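Local atomic coordinates of cysteine hydrolase (Staphylococcus aureus, PDB entry 6KUA), a protein that hydrolyses nicotinamide to nicotinic acid and ammonia, as a zinc-containing nicotinamidase of the isochorismatase family of cysteine hydrolases. Residues F34-S37 with R38-F42; L89-T92 with I93-Q96. All coordinates share one frame; numbering follows the deposited sequence.

Interaction 1 (F34-S37 with R38-F42); sequences FIVS and RINDF
F34 and R38 touch one turn apart on helix 32-44. This helix packs on the parallel sheet of the isochorismatase fold. The backbone bonds follow the alpha-helical i to i+4 pattern. R38 N bonds to F34 O with an N-H...O angle of 139°. I39 N to I35 O is straighter, at 2.9 Å. N40 N bonds to V36 O, and D41 N bonds to S37 O.

The apolar contacts use two side chains on each segment. The F34 ring and the R38 chain run side by side in the same direction. F34 CE1 lies 3.4 Å from R38 CG, and F34 CZ is 3.6 Å from R38 CD. The bend at chi2 (-47°) lays R38 CD alongside the ring. The guanidinium and ring planes are 43° apart, so the groups are not stacked. On the buried side, I35 CG2 meets I39 CD1 at 4.0 Å. I39 also packs on L6, I49 and F51 of the sheet.

The polar contacts gather around R38. A water accepts a hydrogen bond from R38 NH1 at 2.7 Å, in the guanidinium plane. The same water is 3.1 Å from S37 OG and bridges the two residues. R38 NH2 and D41 OD2 form a long salt bridge of 3.8 Å. R38 NE pairs with E128, and D41 OD2 pairs with R4.

R38 therefore combines apolar and ionic contacts: its methylenes lie along F34, while its charged end pairs with E128, meets a water, and has only a long link to D41. E128 and the water probably fix the guanidinium orientation.

Interaction 2 (L89-T92 with I93-Q96); sequences LYET and IKAQ
I93 N reaches back to Y90 O at 3.1 Å and, weakly, to L89 O as helix 84-93 gives way to a type I beta turn, I93-Q96. This is the C-terminal end of an isochorismatase-fold helix, and the loop leads into strand 99-104. Within the turn, Q96 N bonds to I93 O at 2.9 Å.

K94 meets two side chains of the helix, Y90 and E91. Its CB sits over one face of the Y90 ring, a CH-pi contact 3.7 Å from the centroid. The K94 chain crosses the tyrosine at about a right angle. Y90 also meets F51 edge-to-face. K94 CG lies between the backbone N and the carbonyl carbon (chi1 47°), which turns the chain back along the last helical turn. Its NZ then forms a salt bridge with E91 OE2 at 3.2 Å, nearly along the carboxylate C-O axis. L89 and I93 make the apolar part of the contact. L89 CD1 approaches I93 CG2 at 4.3 Å, and both residues pack on I39 of helix 32-44.

T92 OG1 donates to L89 O in the carbonyl plane, on a lone pair. A water links the tyrosine to the turn: it donates to K94 O at 3.0 Å and lies 3.2 Å from Y90 OH.

Both interactions are local contacts, one inside helix 32-44 and one at the end of helix 84-93. The two helices pack against each other, and their contacts meet directly: I39 CG2 lies 3.7 Å from L89 CD2 and 3.8 Å from I93 CD1. Interaction 1 is partly buried, with I39 against the sheet and both isoleucines against helix 84-93. Interaction 2 lies nearer the surface, where I93 is its buried residue. Regular helical bonds run through interaction 1, whereas interaction 2 changes from helix to turn. Their charges differ too. R38 is tied to the sheet through E128, while K94 of the turn pairs with E91 of the helix at the surface.

Interaction 1 (F34-S37 with R38-F42)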
loop_
_atom_site.group_PDB
_atom_site.type_symbol
_atom_site.label_atom_id
_atom_site.label_comp_id
_atom_site.label_asym_id
_atom_site.label_seq_id
_atom_site.Cartn_x
_atom_site.Cartn_y
_atom_site.Cartn_z
ATOM N N PHE A 34 31.594 -4.944 -8.929
ATOM C CA PHE A 34 30.624 -4.244 -9.767
ATOM C C PHE A 34 29.738 -3.315 -8.942
ATOM O O PHE A 34 29.411 -2.207 -9.376
ATOM C CB PHE A 34 29.773 -5.252 -10.532
ATOM C CG PHE A 34 28.818 -4.627 -11.506
ATOM C CD1 PHE A 34 27.527 -4.288 -11.116
ATOM C CD2 PHE A 34 29.211 -4.380 -12.810
ATOM C CE1 PHE A 34 26.640 -3.717 -12.016
ATOM C CE2 PHE A 34 28.334 -3.808 -13.718
ATOM C CZ PHE A 34 27.046 -3.475 -13.319
ATOM N N ILE A 35 29.334 -3.754 -7.757
ATOM C CA ILE A 35 28.498 -2.915 -6.904
ATOM C C ILE A 35 29.262 -1.668 -6.463
ATOM O O ILE A 35 28.729 -0.549 -6.508
ATOM C CB ILE A 35 27.983 -3.739 -5.711
ATOM C CG1 ILE A 35 27.015 -4.830 -6.194
ATOM C CG2 ILE A 35 27.288 -2.860 -4.708
ATOM C CD1 ILE A 35 26.389 -5.611 -5.056
ATOM N N VAL A 36 30.525 -1.842 -6.048
ATOM C CA VAL A 36 31.369 -0.718 -5.646
ATOM C C VAL A 36 31.449 0.304 -6.768
ATOM O O VAL A 36 31.346 1.518 -6.540
ATOM C CB VAL A 36 32.771 -1.225 -5.236
ATOM C CG1 VAL A 36 33.753 -0.081 -5.094
ATOM C CG2 VAL A 36 32.697 -2.035 -3.947
ATOM N N SER A 37 31.594 -0.164 -8.004
ATOM C CA SER A 37 31.658 0.774 -9.106
ATOM C C SER A 37 30.299 1.379 -9.447
ATOM O O SER A 37 30.257 2.477 -10.010
ATOM C CB SER A 37 32.280 0.098 -10.333
ATOM O OG SER A 37 31.299 -0.507 -11.148
ATOM N N ARG A 38 29.186 0.713 -9.125
ATOM C CA ARG A 38 27.898 1.370 -9.351
ATOM C C ARG A 38 27.678 2.473 -8.327
ATOM O O ARG A 38 27.151 3.541 -8.656
ATOM C CB ARG A 38 26.740 0.362 -9.296
ATOM C CG ARG A 38 26.779 -0.739 -10.344
ATOM C CD ARG A 38 27.068 -0.214 -11.741
ATOM N NE ARG A 38 26.014 0.679 -12.196
ATOM C CZ ARG A 38 26.214 1.781 -12.909
ATOM N NH1 ARG A 38 27.447 2.133 -13.266
ATOM N NH2 ARG A 38 25.176 2.529 -13.262
ATOM N N ILE A 39 28.087 2.229 -7.082
ATOM C CA ILE A 39 27.962 3.237 -6.033
ATOM C C ILE A 39 28.772 4.474 -6.399
ATOM O O ILE A 39 28.289 5.608 -6.301
ATOM C CB ILE A 39 28.392 2.653 -4.675
ATOM C CG1 ILE A 39 27.461 1.508 -4.275
ATOM C CG2 ILE A 39 28.393 3.732 -3.587
ATOM C CD1 ILE A 39 27.956 0.717 -3.088
ATOM N N ASN A 40 30.010 4.270 -6.856
ATOM C CA ASN A 40 30.841 5.403 -7.246
ATOM C C ASN A 40 30.232 6.152 -8.417
ATOM O O ASN A 40 30.286 7.386 -8.467
ATOM C CB ASN A 40 32.252 4.929 -7.586
ATOM C CG ASN A 40 33.074 4.648 -6.348
ATOM O OD1 ASN A 40 33.055 5.424 -5.402
ATOM N ND2 ASN A 40 33.789 3.532 -6.339
ATOM N N ASP A 41 29.642 5.427 -9.371
ATOM C CA ASP A 41 28.990 6.083 -10.501
ATOM C C ASP A 41 27.888 7.026 -10.028
ATOM O O ASP A 41 27.878 8.214 -10.362
ATOM C CB ASP A 41 28.417 5.035 -11.455
ATOM C CG ASP A 41 27.955 5.638 -12.774
ATOM O OD1 ASP A 41 28.796 5.801 -13.679
ATOM O OD2 ASP A 41 26.750 5.945 -12.919
ATOM N N PHE A 42 26.938 6.501 -9.255
ATOM C CA PHE A 42 25.854 7.329 -8.737
ATOM C C PHE A 42 26.384 8.465 -7.874
ATOM O O PHE A 42 25.907 9.598 -7.972
ATOM C CB PHE A 42 24.870 6.462 -7.942
ATOM C CG PHE A 42 23.880 5.728 -8.812
ATOM C CD1 PHE A 42 24.290 4.645 -9.593
ATOM C CD2 PHE A 42 22.552 6.136 -8.877
ATOM C CE1 PHE A 42 23.388 3.973 -10.405
ATOM C CE2 PHE A 42 21.640 5.461 -9.691
ATOM C CZ PHE A 42 22.064 4.381 -10.455
HETATM O O HOH W 1 29.867 0.950 -13.428
#

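Interaction 2 (L89-T92 with I93-Q96)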
loop_
_atom_site.group_PDB
_atom_site.type_symbol
_atom_site.label_atom_id
_atom_site.label_comp_id
_atom_site.label_asym_id
_atom_site.label_seq_id
_atom_site.Cartn_x
_atom_site.Cartn_y
_atom_site.Cartn_z
ATOM N N LEU A 89 33.304 1.311 1.552
ATOM C CA LEU A 89 32.880 2.520 0.855
ATOM C C LEU A 89 31.753 3.213 1.609
ATOM O O LEU A 89 31.747 4.443 1.737
ATOM C CB LEU A 89 32.457 2.176 -0.575
ATOM C CG LEU A 89 32.003 3.288 -1.518
ATOM C CD1 LEU A 89 32.963 4.469 -1.471
ATOM C CD2 LEU A 89 31.883 2.752 -2.938
ATOM N N TYR A 90 30.811 2.435 2.152
ATOM C CA TYR A 90 29.666 3.028 2.831
ATOM C C TYR A 90 30.104 3.859 4.031
ATOM O O TYR A 90 29.564 4.945 4.265
ATOM C CB TYR A 90 28.680 1.938 3.261
ATOM C CG TYR A 90 27.569 2.449 4.167
ATOM C CD1 TYR A 90 26.471 3.130 3.642
ATOM C CD2 TYR A 90 27.620 2.260 5.545
ATOM C CE1 TYR A 90 25.459 3.612 4.465
ATOM C CE2 TYR A 90 26.610 2.734 6.374
ATOM C CZ TYR A 90 25.533 3.403 5.829
ATOM O OH TYR A 90 24.525 3.874 6.639
ATOM N N GLU A 91 31.092 3.371 4.795
ATOM C CA GLU A 91 31.584 4.126 5.948
ATOM C C GLU A 91 32.062 5.522 5.559
ATOM O O GLU A 91 31.895 6.469 6.335
ATOM C CB GLU A 91 32.717 3.364 6.649
ATOM C CG GLU A 91 32.339 1.982 7.176
ATOM C CD GLU A 91 31.042 1.973 7.982
ATOM O OE1 GLU A 91 30.270 0.986 7.860
ATOM O OE2 GLU A 91 30.798 2.947 8.734
ATOM N N THR A 92 32.635 5.681 4.369
ATOM C CA THR A 92 33.156 6.980 3.955
ATOM C C THR A 92 32.119 7.888 3.301
ATOM O O THR A 92 32.432 9.056 3.049
ATOM C CB THR A 92 34.331 6.818 2.979
ATOM O OG1 THR A 92 33.835 6.736 1.640
ATOM C CG2 THR A 92 35.142 5.571 3.297
ATOM N N ILE A 93 30.913 7.402 2.994
ATOM C CA ILE A 93 29.903 8.243 2.358
ATOM C C ILE A 93 28.597 8.302 3.142
ATOM O O ILE A 93 27.683 9.031 2.742
ATOM C CB ILE A 93 29.630 7.817 0.896
ATOM C CG1 ILE A 93 29.115 6.372 0.809
ATOM C CG2 ILE A 93 30.874 7.974 0.035
ATOM C CD1 ILE A 93 28.613 6.006 -0.581
ATOM N N LYS A 94 28.493 7.600 4.268
ATOM C CA LYS A 94 27.190 7.422 4.904
ATOM C C LYS A 94 26.582 8.717 5.443
ATOM O O LYS A 94 25.360 8.776 5.618
ATOM C CB LYS A 94 27.287 6.392 6.024
ATOM C CG LYS A 94 28.465 6.587 6.955
ATOM C CD LYS A 94 28.429 5.563 8.073
ATOM C CE LYS A 94 28.863 6.166 9.394
ATOM N NZ LYS A 94 29.091 5.111 10.415
ATOM N N ALA A 95 27.380 9.758 5.694
ATOM C CA ALA A 95 26.806 11.021 6.151
ATOM C C ALA A 95 26.288 11.902 5.015
ATOM O O ALA A 95 25.646 12.924 5.287
ATOM C CB ALA A 95 27.834 11.808 6.968
ATOM N N GLN A 96 26.537 11.536 3.761
ATOM C CA GLN A 96 26.136 12.373 2.648
ATOM C C GLN A 96 24.617 12.369 2.466
ATOM O O GLN A 96 23.946 11.372 2.746
ATOM C CB GLN A 96 26.813 11.905 1.365
ATOM C CG GLN A 96 28.338 11.895 1.444
ATOM C CD GLN A 96 28.978 11.468 0.130
ATOM O OE1 GLN A 96 30.197 11.317 0.047
ATOM N NE2 GLN A 96 28.150 11.266 -0.906
HETATM O O HOH W 2 23.288 6.600 5.404
#